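PDB 3LD1: replicase polyprotein 1a from Avian infectious bronchitis virus, which is the precursor of coronavirus non-structural proteins that probably serve viral RNA replication, represented here by an nsp2 fragment whose own function is not settled. Local coordinates for residues K28-A33 against L134-K139; T155-D160 against K210-V215; T291-R296 against L326-K331. The protein carries 3 engineered substitutions. One frame throughout, in Å; residues are numbered along the deposited sequence.

Contact 1 (K28-A33 against L134-K139); sequences KDYADA and LQVAAK
Tyr-30, in the first turn of helix 30-46, reaches Gln-135 and Val-136 in a type I beta turn, Leu-134 to Ala-137, in the loop between helix 128-134 and helix 140-162. It is a worked example of a helix start tied to an interhelical turn by an aromatic side chain, with an alanine one turn further on adding to it. Leu-134 O opens the turn and closes it by accepting from Ala-137 N at 3.0 Å. At Gln-135 the backbone receives the phenol, Tyr-30 OH donating to Gln-135 O over 2.8 Å. That oxygen lies at the ring edge, in its plane, while the hydroxyl stands 37° out of the carbonyl plane. Tyr-30 holds CG anti to its own N (chi1 -169°), which carries the ring out to the turn. Gln-135 CB packs against Tyr-30 CE2 at 3.5 Å, and beyond it the amide, turned 65° from the ring, bonds through NE2 to Ala-146 O. Val-136 divides its branches: CG1 comes to 3.5 Å from Tyr-30 OH, oblique to the ring, and CG2 meets Ala-33 CB at 4.3 Å. Past it, Ala-137 O accepts from Lys-202 NZ of helix 194-207, a helix that also touches the ring through Lys-202 and Phe-205. The helix start is itself capped by Asp-29, whose OD1 takes Asp-32 N at 2.9 Å.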
ATOM      1  N   LYS A  28       0.735  -7.001  15.788  1.00 55.75           N
ATOM      2  CA  LYS A  28       1.804  -6.050  15.553  1.00 55.83           C
ATOM      3  C   LYS A  28       1.210  -4.800  14.842  1.00 56.19           C
ATOM      4  O   LYS A  28       1.480  -3.650  15.281  1.00 55.98           O
ATOM      5  CB  LYS A  28       2.963  -6.774  14.778  1.00 57.98           C
ATOM      6  CG  LYS A  28       4.074  -5.921  13.928  1.00 58.74           C
ATOM      7  CD  LYS A  28       4.659  -4.609  14.673  1.00 63.98           C
ATOM      8  CE  LYS A  28       6.210  -4.531  14.673  1.00 64.07           C
ATOM      9  NZ  LYS A  28       6.825  -4.862  13.327  1.00 69.18           N
ATOM     10  N   ASP A  29       0.409  -5.038  13.776  1.00 54.25           N
ATOM     11  CA  ASP A  29      -0.262  -3.971  12.966  1.00 53.77           C
ATOM     12  C   ASP A  29      -1.353  -4.678  12.181  1.00 51.30           C
ATOM     13  O   ASP A  29      -1.659  -5.837  12.493  1.00 51.52           O
ATOM     14  CB  ASP A  29       0.714  -3.327  11.962  1.00 53.61           C
ATOM     15  CG  ASP A  29       1.521  -4.372  11.238  1.00 55.47           C
ATOM     16  OD1 ASP A  29       0.882  -5.345  10.711  1.00 52.99           O
ATOM     17  OD2 ASP A  29       2.791  -4.280  11.279  1.00 57.81           O
ATOM     18  N   TYR A  30      -1.875  -4.031  11.133  1.00 48.35           N
ATOM     19  CA  TYR A  30      -2.972  -4.594  10.351  1.00 45.98           C
ATOM     20  C   TYR A  30      -2.528  -5.801   9.545  1.00 46.43           C
ATOM     21  O   TYR A  30      -3.288  -6.764   9.355  1.00 45.44           O
ATOM     22  CB  TYR A  30      -3.588  -3.551   9.422  1.00 45.79           C
ATOM     23  CG  TYR A  30      -4.872  -4.034   8.809  1.00 42.96           C
ATOM     24  CD1 TYR A  30      -4.877  -4.731   7.609  1.00 43.50           C
ATOM     25  CD2 TYR A  30      -6.091  -3.879   9.473  1.00 46.24           C
ATOM     26  CE1 TYR A  30      -6.078  -5.226   7.041  1.00 41.19           C
ATOM     27  CE2 TYR A  30      -7.302  -4.392   8.921  1.00 45.54           C
ATOM     28  CZ  TYR A  30      -7.276  -5.059   7.722  1.00 42.40           C
ATOM     29  OH  TYR A  30      -8.438  -5.537   7.200  1.00 40.77           O
ATOM     30  N   ALA A  31      -1.278  -5.773   9.094  1.00 46.70           N
ATOM     31  CA  ALA A  31      -0.745  -6.939   8.429  1.00 47.30           C
ATOM     32  C   ALA A  31      -0.782  -8.163   9.333  1.00 47.03           C
ATOM     33  O   ALA A  31      -1.283  -9.225   8.918  1.00 48.15           O
ATOM     34  CB  ALA A  31       0.617  -6.681   7.852  1.00 47.01           C
ATOM     35  N   ASP A  32      -0.302  -8.024  10.560  1.00 47.15           N
ATOM     36  CA  ASP A  32      -0.262  -9.161  11.502  1.00 46.57           C
ATOM     37  C   ASP A  32      -1.718  -9.595  11.800  1.00 46.24           C
ATOM     38  O   ASP A  32      -2.132 -10.747  11.637  1.00 45.27           O
ATOM     39  CB  ASP A  32       0.515  -8.743  12.781  1.00 46.24           C
ATOM     40  CG  ASP A  32       0.903  -9.957  13.755  1.00 48.41           C
ATOM     41  OD1 ASP A  32       1.146 -11.144  13.346  1.00 48.62           O
ATOM     42  OD2 ASP A  32       1.005  -9.694  14.988  1.00 50.14           O
ATOM     43  N   ALA A  33      -2.539  -8.623  12.141  1.00 46.31           N
ATOM     44  CA  ALA A  33      -3.898  -8.939  12.494  1.00 44.92           C
ATOM     45  C   ALA A  33      -4.492  -9.708  11.357  1.00 45.11           C
ATOM     46  O   ALA A  33      -5.122 -10.773  11.576  1.00 45.88           O
ATOM     47  CB  ALA A  33      -4.675  -7.678  12.758  1.00 44.71           C
ATOM     48  N   LEU A 134     -11.348  -5.352  14.979  1.00 41.14           N
ATOM     49  CA  LEU A 134     -12.585  -4.848  14.344  1.00 41.61           C
ATOM     50  C   LEU A 134     -12.354  -4.712  12.821  1.00 41.23           C
ATOM     51  O   LEU A 134     -13.218  -5.087  11.995  1.00 40.42           O
ATOM     52  CB  LEU A 134     -13.058  -3.528  14.979  1.00 40.50           C
ATOM     53  CG  LEU A 134     -13.456  -3.701  16.467  1.00 41.85           C
ATOM     54  CD1 LEU A 134     -13.871  -2.411  17.119  1.00 41.26           C
ATOM     55  CD2 LEU A 134     -14.556  -4.762  16.710  1.00 39.36           C
ATOM     56  N   GLN A 135     -11.146  -4.256  12.492  1.00 40.02           N
ATOM     57  CA  GLN A 135     -10.807  -3.952  11.132  1.00 39.79           C
ATOM     58  C   GLN A 135     -10.571  -5.230  10.371  1.00 40.13           C
ATOM     59  O   GLN A 135     -10.429  -5.196   9.152  1.00 38.76           O
ATOM     60  CB  GLN A 135      -9.644  -2.962  11.036  1.00 38.69           C
ATOM     61  CG  GLN A 135     -10.027  -1.581  11.529  1.00 37.18           C
ATOM     62  CD  GLN A 135      -8.798  -0.753  11.897  1.00 39.43           C
ATOM     63  OE1 GLN A 135      -7.780  -1.346  12.198  1.00 43.73           O
ATOM     64  NE2 GLN A 135      -8.875   0.619  11.862  1.00 36.04           N
ATOM     65  N   VAL A 136     -10.600  -6.360  11.062  1.00 40.49           N
ATOM     66  CA  VAL A 136     -10.537  -7.647  10.341  1.00 42.63           C
ATOM     67  C   VAL A 136     -11.715  -8.527  10.680  1.00 41.65           C
ATOM     68  O   VAL A 136     -11.726  -9.702  10.339  1.00 42.88           O
ATOM     69  CB  VAL A 136      -9.156  -8.432  10.562  1.00 43.24           C
ATOM     70  CG1 VAL A 136      -8.029  -7.708   9.871  1.00 46.63           C
ATOM     71  CG2 VAL A 136      -8.813  -8.531  12.025  1.00 44.91           C
ATOM     72  N   ALA A 137     -12.726  -7.949  11.323  1.00 41.35           N
ATOM     73  CA  ALA A 137     -13.919  -8.686  11.638  1.00 40.37           C
ATOM     74  C   ALA A 137     -14.497  -9.307  10.378  1.00 39.79           C
ATOM     75  O   ALA A 137     -14.405  -8.693   9.365  1.00 40.75           O
ATOM     76  CB  ALA A 137     -14.909  -7.771  12.288  1.00 40.64           C
ATOM     77  N   ALA A 138     -15.033 -10.531  10.424  1.00 39.77           N
ATOM     78  CA  ALA A 138     -15.949 -11.048   9.373  1.00 39.61           C
ATOM     79  C   ALA A 138     -17.226 -10.201   9.135  1.00 40.29           C
ATOM     80  O   ALA A 138     -17.729 -10.147   7.998  1.00 42.55           O
ATOM     81  CB  ALA A 138     -16.347 -12.535   9.647  1.00 36.61           C
ATOM     82  N   LYS A 139     -17.832  -9.627  10.161  1.00 40.16           N
ATOM     83  CA  LYS A 139     -19.096  -8.981   9.862  1.00 41.50           C
ATOM     84  C   LYS A 139     -18.860  -7.705   9.102  1.00 42.17           C
ATOM     85  O   LYS A 139     -18.192  -6.719   9.551  1.00 42.00           O
ATOM     86  CB  LYS A 139     -20.041  -8.743  11.062  1.00 42.78           C
ATOM     87  CG  LYS A 139     -21.565  -8.919  10.658  1.00 39.39           C
ATOM     88  CD  LYS A 139     -22.529  -8.174  11.506  1.00 43.03           C
ATOM     89  CE  LYS A 139     -24.014  -8.427  11.140  1.00 43.77           C
ATOM     90  NZ  LYS A 139     -24.096  -9.834  10.532  1.00 51.84           N
TER

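Contact 2 (T155-D160 against K210-V215); sequences TAKVMD and KSITVV
Ile-212 projects from the extended chain leading into strand 214-217 onto the flank of helix 140-162, where Lys-157 and Val-158 receive it. The pair illustrates how a connection into a beta hairpin can be laid against a helix by one branched side chain. The backbones come closest at these residues, with Lys-157 CA and Ile-212 CA 6.4 Å apart.

Apolar packing dominates. The CG2 branch of Ile-212 does most of the touching: it lies 4.1 Å from Val-158 CA and 4.2 Å from Val-158 CG2, so it rests on both the backbone and the side chain of that residue. The other branch turns to the aliphatic part of Lys-157, Ile-212 CD1 standing 4.3 Å from Lys-157 CD. Lys-157 is extended all the way beyond CG, with chi2 to chi4 all near 180°, which presents its methylenes alongside the isoleucine. The same face of the hairpin continues to the helix end, since Val-214 touches Ala-161 and Leu-162.

Polar atoms take a lesser part. Ile-212 CG2 makes a van der Waals contact with the backbone oxygen Lys-157 O at 3.6 Å. Lys-157 NZ comes within 4.3 Å of Lys-210 O, too long for a hydrogen bond, and the ammonium group of Lys-210 itself turns to a salt bridge with Asp-29. On the hairpin, Thr-213 pairs through its backbone with Arg-224 and through OG1 with Glu-225.

Because the segments share dispersion contacts and no directional bond, their fit rests on shape, and the more directional constraint on the strand probably comes from its pairing with 220-223.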
ATOM      1  N   THR A 155      -3.508   7.765   3.714  1.00 56.21           N
ATOM      2  CA  THR A 155      -3.360   9.055   3.045  1.00 56.10           C
ATOM      3  C   THR A 155      -2.100   9.749   3.556  1.00 56.81           C
ATOM      4  O   THR A 155      -1.174   9.996   2.792  1.00 56.01           O
ATOM      5  CB  THR A 155      -4.538   9.904   3.291  1.00 55.98           C
ATOM      6  OG1 THR A 155      -5.660   9.211   2.756  1.00 55.92           O
ATOM      7  CG2 THR A 155      -4.381  11.303   2.599  1.00 54.72           C
ATOM      8  N   ALA A 156      -2.067  10.007   4.861  1.00 57.60           N
ATOM      9  CA  ALA A 156      -0.873  10.522   5.531  1.00 59.13           C
ATOM     10  C   ALA A 156       0.461   9.864   5.128  1.00 59.52           C
ATOM     11  O   ALA A 156       1.324  10.532   4.627  1.00 60.58           O
ATOM     12  CB  ALA A 156      -1.045  10.522   7.042  1.00 58.69           C
ATOM     13  N   LYS A 157       0.663   8.588   5.368  1.00 60.10           N
ATOM     14  CA  LYS A 157       1.905   7.958   4.953  1.00 61.43           C
ATOM     15  C   LYS A 157       2.283   8.269   3.481  1.00 62.53           C
ATOM     16  O   LYS A 157       3.464   8.206   3.121  1.00 62.46           O
ATOM     17  CB  LYS A 157       1.836   6.443   5.145  1.00 61.17           C
ATOM     18  CG  LYS A 157       1.548   5.941   6.587  1.00 62.96           C
ATOM     19  CD  LYS A 157       1.526   4.369   6.679  1.00 63.03           C
ATOM     20  CE  LYS A 157       1.328   3.878   8.102  1.00 63.77           C
ATOM     21  NZ  LYS A 157       1.561   2.436   8.108  1.00 66.80           N
ATOM     22  N   VAL A 158       1.289   8.592   2.637  1.00 63.72           N
ATOM     23  CA  VAL A 158       1.524   8.835   1.212  1.00 64.24           C
ATOM     24  C   VAL A 158       2.238  10.166   1.024  1.00 66.93           C
ATOM     25  O   VAL A 158       3.378  10.191   0.529  1.00 67.08           O
ATOM     26  CB  VAL A 158       0.239   8.702   0.356  1.00 63.27           C
ATOM     27  CG1 VAL A 158       0.430   9.305  -0.959  1.00 60.07           C
ATOM     28  CG2 VAL A 158      -0.114   7.270   0.162  1.00 59.94           C
ATOM     29  N   MET A 159       1.599  11.256   1.437  1.00 69.48           N
ATOM     30  CA  MET A 159       2.304  12.518   1.540  1.00 74.00           C
ATOM     31  C   MET A 159       3.694  12.336   2.170  1.00 74.08           C
ATOM     32  O   MET A 159       4.686  12.778   1.588  1.00 75.26           O
ATOM     33  CB  MET A 159       1.490  13.561   2.299  1.00 73.29           C
ATOM     34  CG  MET A 159       0.529  12.943   3.318  1.00 77.26           C
ATOM     35  SD  MET A 159      -0.104  13.936   4.738  1.00 81.08           S
ATOM     36  CE  MET A 159       1.326  14.099   5.874  1.00 78.42           C
ATOM     37  N   ASP A 160       3.808  11.682   3.320  1.00 74.66           N
ATOM     38  CA  ASP A 160       5.130  11.629   3.950  1.00 76.07           C
ATOM     39  C   ASP A 160       6.171  11.093   2.980  1.00 75.11           C
ATOM     40  O   ASP A 160       7.106  11.812   2.646  1.00 76.19           O
ATOM     41  CB  ASP A 160       5.145  10.944   5.337  1.00 77.16           C
ATOM     42  CG  ASP A 160       4.508  11.851   6.469  1.00 82.32           C
ATOM     43  OD1 ASP A 160       4.091  13.031   6.164  1.00 85.53           O
ATOM     44  OD2 ASP A 160       4.424  11.380   7.660  1.00 84.14           O
ATOM     45  N   LYS A 210       2.520  -1.884   6.492  1.00 62.23           N
ATOM     46  CA  LYS A 210       3.896  -1.844   7.013  1.00 63.71           C
ATOM     47  C   LYS A 210       4.647  -0.565   6.584  1.00 64.16           C
ATOM     48  O   LYS A 210       5.173   0.150   7.410  1.00 64.88           O
ATOM     49  CB  LYS A 210       4.683  -3.099   6.560  1.00 65.16           C
ATOM     50  CG  LYS A 210       5.408  -3.865   7.683  1.00 65.81           C
ATOM     51  CD  LYS A 210       4.601  -5.105   8.122  1.00 68.64           C
ATOM     52  CE  LYS A 210       5.215  -5.807   9.378  1.00 70.40           C
ATOM     53  NZ  LYS A 210       4.210  -6.582  10.255  1.00 68.10           N
ATOM     54  N   SER A 211       4.703  -0.271   5.283  1.00 63.85           N
ATOM     55  CA  SER A 211       5.415   0.931   4.787  1.00 61.87           C
ATOM     56  C   SER A 211       4.715   1.356   3.537  1.00 60.21           C
ATOM     57  O   SER A 211       3.973   0.567   2.927  1.00 60.50           O
ATOM     58  CB  SER A 211       6.813   0.517   4.396  1.00 61.98           C
ATOM     59  OG  SER A 211       6.667  -0.715   3.681  1.00 61.87           O
ATOM     60  N   ILE A 212       4.953   2.591   3.127  1.00 58.27           N
ATOM     61  CA  ILE A 212       4.531   3.038   1.792  1.00 56.08           C
ATOM     62  C   ILE A 212       5.796   3.492   1.075  1.00 54.96           C
ATOM     63  O   ILE A 212       6.486   4.375   1.593  1.00 54.66           O
ATOM     64  CB  ILE A 212       3.380   4.131   1.887  1.00 56.07           C
ATOM     65  CG1 ILE A 212       1.999   3.513   1.648  1.00 54.38           C
ATOM     66  CG2 ILE A 212       3.561   5.320   0.932  1.00 53.96           C
ATOM     67  CD1 ILE A 212       1.487   2.690   2.764  1.00 55.26           C
ATOM     68  N   THR A 213       6.109   2.854  -0.067  1.00 53.68           N
ATOM     69  CA  THR A 213       7.314   3.142  -0.873  1.00 51.83           C
ATOM     70  C   THR A 213       6.912   3.692  -2.192  1.00 51.37           C
ATOM     71  O   THR A 213       6.326   2.955  -3.011  1.00 52.33           O
ATOM     72  CB  THR A 213       8.084   1.853  -1.271  1.00 51.66           C
ATOM     73  OG1 THR A 213       7.956   0.920  -0.232  1.00 53.96           O
ATOM     74  CG2 THR A 213       9.594   2.123  -1.518  1.00 47.44           C
ATOM     75  N   VAL A 214       7.263   4.946  -2.429  1.00 50.43           N
ATOM     76  CA  VAL A 214       7.106   5.572  -3.738  1.00 50.18           C
ATOM     77  C   VAL A 214       8.335   5.354  -4.660  1.00 50.13           C
ATOM     78  O   VAL A 214       9.484   5.516  -4.237  1.00 50.76           O
ATOM     79  CB  VAL A 214       6.834   7.051  -3.513  1.00 50.64           C
ATOM     80  CG1 VAL A 214       6.929   7.837  -4.784  1.00 49.40           C
ATOM     81  CG2 VAL A 214       5.402   7.218  -2.916  1.00 51.43           C
ATOM     82  N   VAL A 215       8.110   4.959  -5.903  1.00 48.66           N
ATOM     83  CA  VAL A 215       9.224   4.814  -6.855  1.00 47.82           C
ATOM     84  C   VAL A 215       8.853   5.472  -8.159  1.00 47.45           C
ATOM     85  O   VAL A 215       7.688   5.897  -8.295  1.00 48.12           O
ATOM     86  CB  VAL A 215       9.574   3.328  -7.189  1.00 47.46           C
ATOM     87  CG1 VAL A 215      10.077   2.587  -5.931  1.00 45.33           C
ATOM     88  CG2 VAL A 215       8.382   2.663  -7.861  1.00 45.00           C
TER

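Contact 3 (T291-R296 against L326-K331); sequences TQVVVR and LCYVFK
Val-293 and Tyr-328 meet head on, their side chains arriving from opposite directions inside a curled, mixed beta sheet. Both branches of the valine bear on the phenol: Val-293 CG1 lies 3.6 Å from Tyr-328 OH and also reaches CZ, and Val-293 CG2 lies 3.6 Å from Tyr-328 CE1. The CG1 approach is oblique to the ring. Beside them, the backbone oxygen Val-294 O sits in the ring plane, at its edge, 3.9 Å from Tyr-328 CE1, an orientation that would suit the slightly positive rim of an aromatic ring.

What places the ring is first its own torsion: Tyr-328 CG is anti to the backbone N (chi1 179°), sending the phenol off strand 325-332 toward Val-293. At the far end Tyr-328 OH is hydrogen-bonded to Glu-314 O, which anchors the tip of the ring. Leu-341 and Ala-346 each touch both Tyr-328 and Val-293, adding to the apolar surroundings.

Further out stands the sheet. Strands 291-298 and 325-332 are not hydrogen-bonded neighbours; each pairs with 316-322, the first parallel and the second antiparallel, while 335-342 and 345-355 link them round the other way. The pairings therefore form a closed circuit, barrel-like in character, and the contact, with Val-293 and Tyr-328 both buried, probably lies inside it. Strand 291-298 is interrupted at Val-293, yet this residue still pairs through its backbone with Asn-344, and Val-294 with Ser-315 and Gly-317.

Thus the meeting of the two strands is chiefly one of side chain on side chain, with one backbone oxygen at the ring edge: dispersion brings valine and ring together, and the only polar group of the tyrosine side chain, buried here, is satisfied by a backbone carbonyl supplied from a third part of the chain.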
ATOM      1  N   THR A 291      23.111   4.100 -12.228  1.00 45.96           N
ATOM      2  CA  THR A 291      24.432   3.526 -12.161  1.00 43.63           C
ATOM      3  C   THR A 291      25.337   4.521 -11.483  1.00 42.94           C
ATOM      4  O   THR A 291      25.383   5.687 -11.852  1.00 41.98           O
ATOM      5  CB  THR A 291      24.909   3.108 -13.576  1.00 43.21           C
ATOM      6  OG1 THR A 291      24.041   2.056 -14.061  1.00 44.10           O
ATOM      7  CG2 THR A 291      26.361   2.532 -13.547  1.00 42.15           C
ATOM      8  N   GLN A 292      26.012   4.065 -10.447  1.00 42.64           N
ATOM      9  CA  GLN A 292      27.062   4.842  -9.801  1.00 42.31           C
ATOM     10  C   GLN A 292      28.237   4.883 -10.815  1.00 42.60           C
ATOM     11  O   GLN A 292      28.680   3.838 -11.282  1.00 41.81           O
ATOM     12  CB  GLN A 292      27.458   4.107  -8.518  1.00 42.84           C
ATOM     13  CG  GLN A 292      28.587   4.710  -7.730  1.00 43.14           C
ATOM     14  CD  GLN A 292      28.164   6.049  -7.102  1.00 48.15           C
ATOM     15  OE1 GLN A 292      26.997   6.219  -6.700  1.00 46.05           O
ATOM     16  NE2 GLN A 292      29.089   7.030  -7.084  1.00 44.04           N
ATOM     17  N   VAL A 293      28.718   6.086 -11.153  1.00 42.85           N
ATOM     18  CA  VAL A 293      29.750   6.270 -12.143  1.00 42.37           C
ATOM     19  C   VAL A 293      30.923   7.141 -11.617  1.00 43.83           C
ATOM     20  O   VAL A 293      30.805   7.735 -10.518  1.00 44.17           O
ATOM     21  CB  VAL A 293      29.197   6.976 -13.354  1.00 42.82           C
ATOM     22  CG1 VAL A 293      28.192   6.053 -14.157  1.00 41.90           C
ATOM     23  CG2 VAL A 293      28.639   8.371 -12.929  1.00 39.25           C
ATOM     24  N   VAL A 294      32.021   7.208 -12.414  1.00 42.56           N
ATOM     25  CA  VAL A 294      33.103   8.173 -12.221  1.00 41.09           C
ATOM     26  C   VAL A 294      33.194   9.228 -13.296  1.00 41.63           C
ATOM     27  O   VAL A 294      33.247   8.912 -14.462  1.00 42.67           O
ATOM     28  CB  VAL A 294      34.486   7.477 -12.275  1.00 42.02           C
ATOM     29  CG1 VAL A 294      35.632   8.506 -12.133  1.00 38.13           C
ATOM     30  CG2 VAL A 294      34.573   6.276 -11.249  1.00 37.31           C
ATOM     31  N   VAL A 295      33.322  10.490 -12.925  1.00 41.50           N
ATOM     32  CA  VAL A 295      33.349  11.496 -13.920  1.00 40.50           C
ATOM     33  C   VAL A 295      34.746  11.968 -13.934  1.00 42.05           C
ATOM     34  O   VAL A 295      35.154  12.645 -13.000  1.00 43.54           O
ATOM     35  CB  VAL A 295      32.400  12.688 -13.495  1.00 40.79           C
ATOM     36  CG1 VAL A 295      32.146  13.708 -14.626  1.00 35.45           C
ATOM     37  CG2 VAL A 295      31.072  12.169 -13.040  1.00 39.08           C
ATOM     38  N   ARG A 296      35.496  11.676 -14.996  1.00 43.63           N
ATOM     39  CA  ARG A 296      36.963  12.056 -15.040  1.00 43.41           C
ATOM     40  C   ARG A 296      37.154  13.523 -15.135  1.00 42.59           C
ATOM     41  O   ARG A 296      38.136  14.017 -14.583  1.00 44.22           O
ATOM     42  CB  ARG A 296      37.741  11.414 -16.207  1.00 42.64           C
ATOM     43  CG  ARG A 296      37.819   9.891 -16.113  1.00 47.21           C
ATOM     44  CD  ARG A 296      37.369   9.208 -17.404  1.00 52.24           C
ATOM     45  NE  ARG A 296      37.656   7.781 -17.372  1.00 57.70           N
ATOM     46  CZ  ARG A 296      38.736   7.194 -17.918  1.00 58.33           C
ATOM     47  NH1 ARG A 296      39.664   7.916 -18.565  1.00 55.91           N
ATOM     48  NH2 ARG A 296      38.881   5.870 -17.826  1.00 54.32           N
ATOM     49  N   LEU A 326      23.833  19.600 -17.676  1.00 38.85           N
ATOM     50  CA  LEU A 326      25.031  18.859 -17.313  1.00 40.19           C
ATOM     51  C   LEU A 326      24.704  17.392 -17.354  1.00 41.85           C
ATOM     52  O   LEU A 326      23.891  16.898 -16.543  1.00 42.46           O
ATOM     53  CB  LEU A 326      25.510  19.196 -15.929  1.00 39.50           C
ATOM     54  CG  LEU A 326      26.996  19.427 -15.673  1.00 43.85           C
ATOM     55  CD1 LEU A 326      27.339  19.059 -14.227  1.00 45.22           C
ATOM     56  CD2 LEU A 326      27.931  18.707 -16.613  1.00 43.61           C
ATOM     57  N   CYS A 327      25.289  16.695 -18.342  1.00 41.58           N
ATOM     58  CA  CYS A 327      25.009  15.298 -18.522  1.00 40.67           C
ATOM     59  C   CYS A 327      26.260  14.467 -18.271  1.00 40.26           C
ATOM     60  O   CYS A 327      27.350  14.994 -18.088  1.00 40.37           O
ATOM     61  CB  CYS A 327      24.496  15.037 -19.928  1.00 41.16           C
ATOM     62  SG  CYS A 327      22.961  15.785 -20.392  1.00 41.27           S
ATOM     63  N   TYR A 328      26.074  13.162 -18.221  1.00 39.79           N
ATOM     64  CA  TYR A 328      27.133  12.191 -18.162  1.00 38.92           C
ATOM     65  C   TYR A 328      27.240  11.665 -19.556  1.00 40.37           C
ATOM     66  O   TYR A 328      26.228  11.434 -20.253  1.00 40.07           O
ATOM     67  CB  TYR A 328      26.698  11.035 -17.318  1.00 37.86           C
ATOM     68  CG  TYR A 328      27.712   9.915 -17.193  1.00 39.26           C
ATOM     69  CD1 TYR A 328      28.873  10.086 -16.416  1.00 33.84           C
ATOM     70  CD2 TYR A 328      27.501   8.662 -17.841  1.00 36.21           C
ATOM     71  CE1 TYR A 328      29.792   9.058 -16.303  1.00 40.89           C
ATOM     72  CE2 TYR A 328      28.413   7.627 -17.721  1.00 34.67           C
ATOM     73  CZ  TYR A 328      29.561   7.823 -16.951  1.00 39.18           C
ATOM     74  OH  TYR A 328      30.480   6.804 -16.781  1.00 38.22           O
ATOM     75  N   VAL A 329      28.479  11.396 -19.933  1.00 41.82           N
ATOM     76  CA  VAL A 329      28.803  11.074 -21.281  1.00 43.68           C
ATOM     77  C   VAL A 329      29.842   9.929 -21.155  1.00 45.82           C
ATOM     78  O   VAL A 329      30.766   9.974 -20.327  1.00 45.60           O
ATOM     79  CB  VAL A 329      29.237  12.424 -21.936  1.00 43.91           C
ATOM     80  CG1 VAL A 329      30.738  12.680 -21.958  1.00 41.77           C
ATOM     81  CG2 VAL A 329      28.614  12.635 -23.172  1.00 45.03           C
ATOM     82  N   PHE A 330      29.660   8.872 -21.938  1.00 47.48           N
ATOM     83  CA  PHE A 330      30.579   7.775 -21.933  1.00 48.52           C
ATOM     84  C   PHE A 330      30.804   7.226 -23.335  1.00 51.02           C
ATOM     85  O   PHE A 330      29.976   7.412 -24.189  1.00 52.33           O
ATOM     86  CB  PHE A 330      30.088   6.677 -20.989  1.00 47.95           C
ATOM     87  CG  PHE A 330      28.783   6.034 -21.367  1.00 43.50           C
ATOM     88  CD1 PHE A 330      27.585   6.592 -20.973  1.00 44.61           C
ATOM     89  CD2 PHE A 330      28.765   4.808 -22.021  1.00 43.71           C
ATOM     90  CE1 PHE A 330      26.367   5.953 -21.248  1.00 44.32           C
ATOM     91  CE2 PHE A 330      27.555   4.129 -22.314  1.00 41.74           C
ATOM     92  CZ  PHE A 330      26.360   4.716 -21.938  1.00 45.03           C
ATOM     93  N   LYS A 331      31.934   6.531 -23.526  1.00 53.86           N
ATOM     94  CA  LYS A 331      32.361   5.863 -24.768  1.00 54.29           C
ATOM     95  C   LYS A 331      32.164   4.321 -24.682  1.00 55.57           C
ATOM     96  O   LYS A 331      32.424   3.696 -23.666  1.00 54.88           O
ATOM     97  CB  LYS A 331      33.841   6.194 -24.999  1.00 54.85           C
ATOM     98  CG  LYS A 331      34.339   6.148 -26.454  1.00 54.20           C
ATOM     99  CD  LYS A 331      35.887   6.261 -26.590  1.00 54.11           C
ATOM    100  CE  LYS A 331      36.318   6.079 -28.112  1.00 56.05           C
ATOM    101  NZ  LYS A 331      37.788   5.942 -28.349  1.00 54.48           N
TER

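How the contacts relate
Contacts 1 and 2 are neighbours, their centres 20 Å apart, and they are joined directly by a salt bridge between Asp-29 OD2 and Lys-210 NZ at 2.9 Å. The carboxylate thus serves both sites, one oxygen capping a helix and the other holding a lysine ahead of the hairpin. Ala-31 CB adds packing on Lys-210 CD at 4.3 Å. Segments 134-139 and 155-160 are further related through helix 140-162, which follows the first and contains the second. Contact 3 belongs to the distant beta sheet: its centre is 32 Å from that of contact 2 and 49 Å from that of contact 1, with no touch to either.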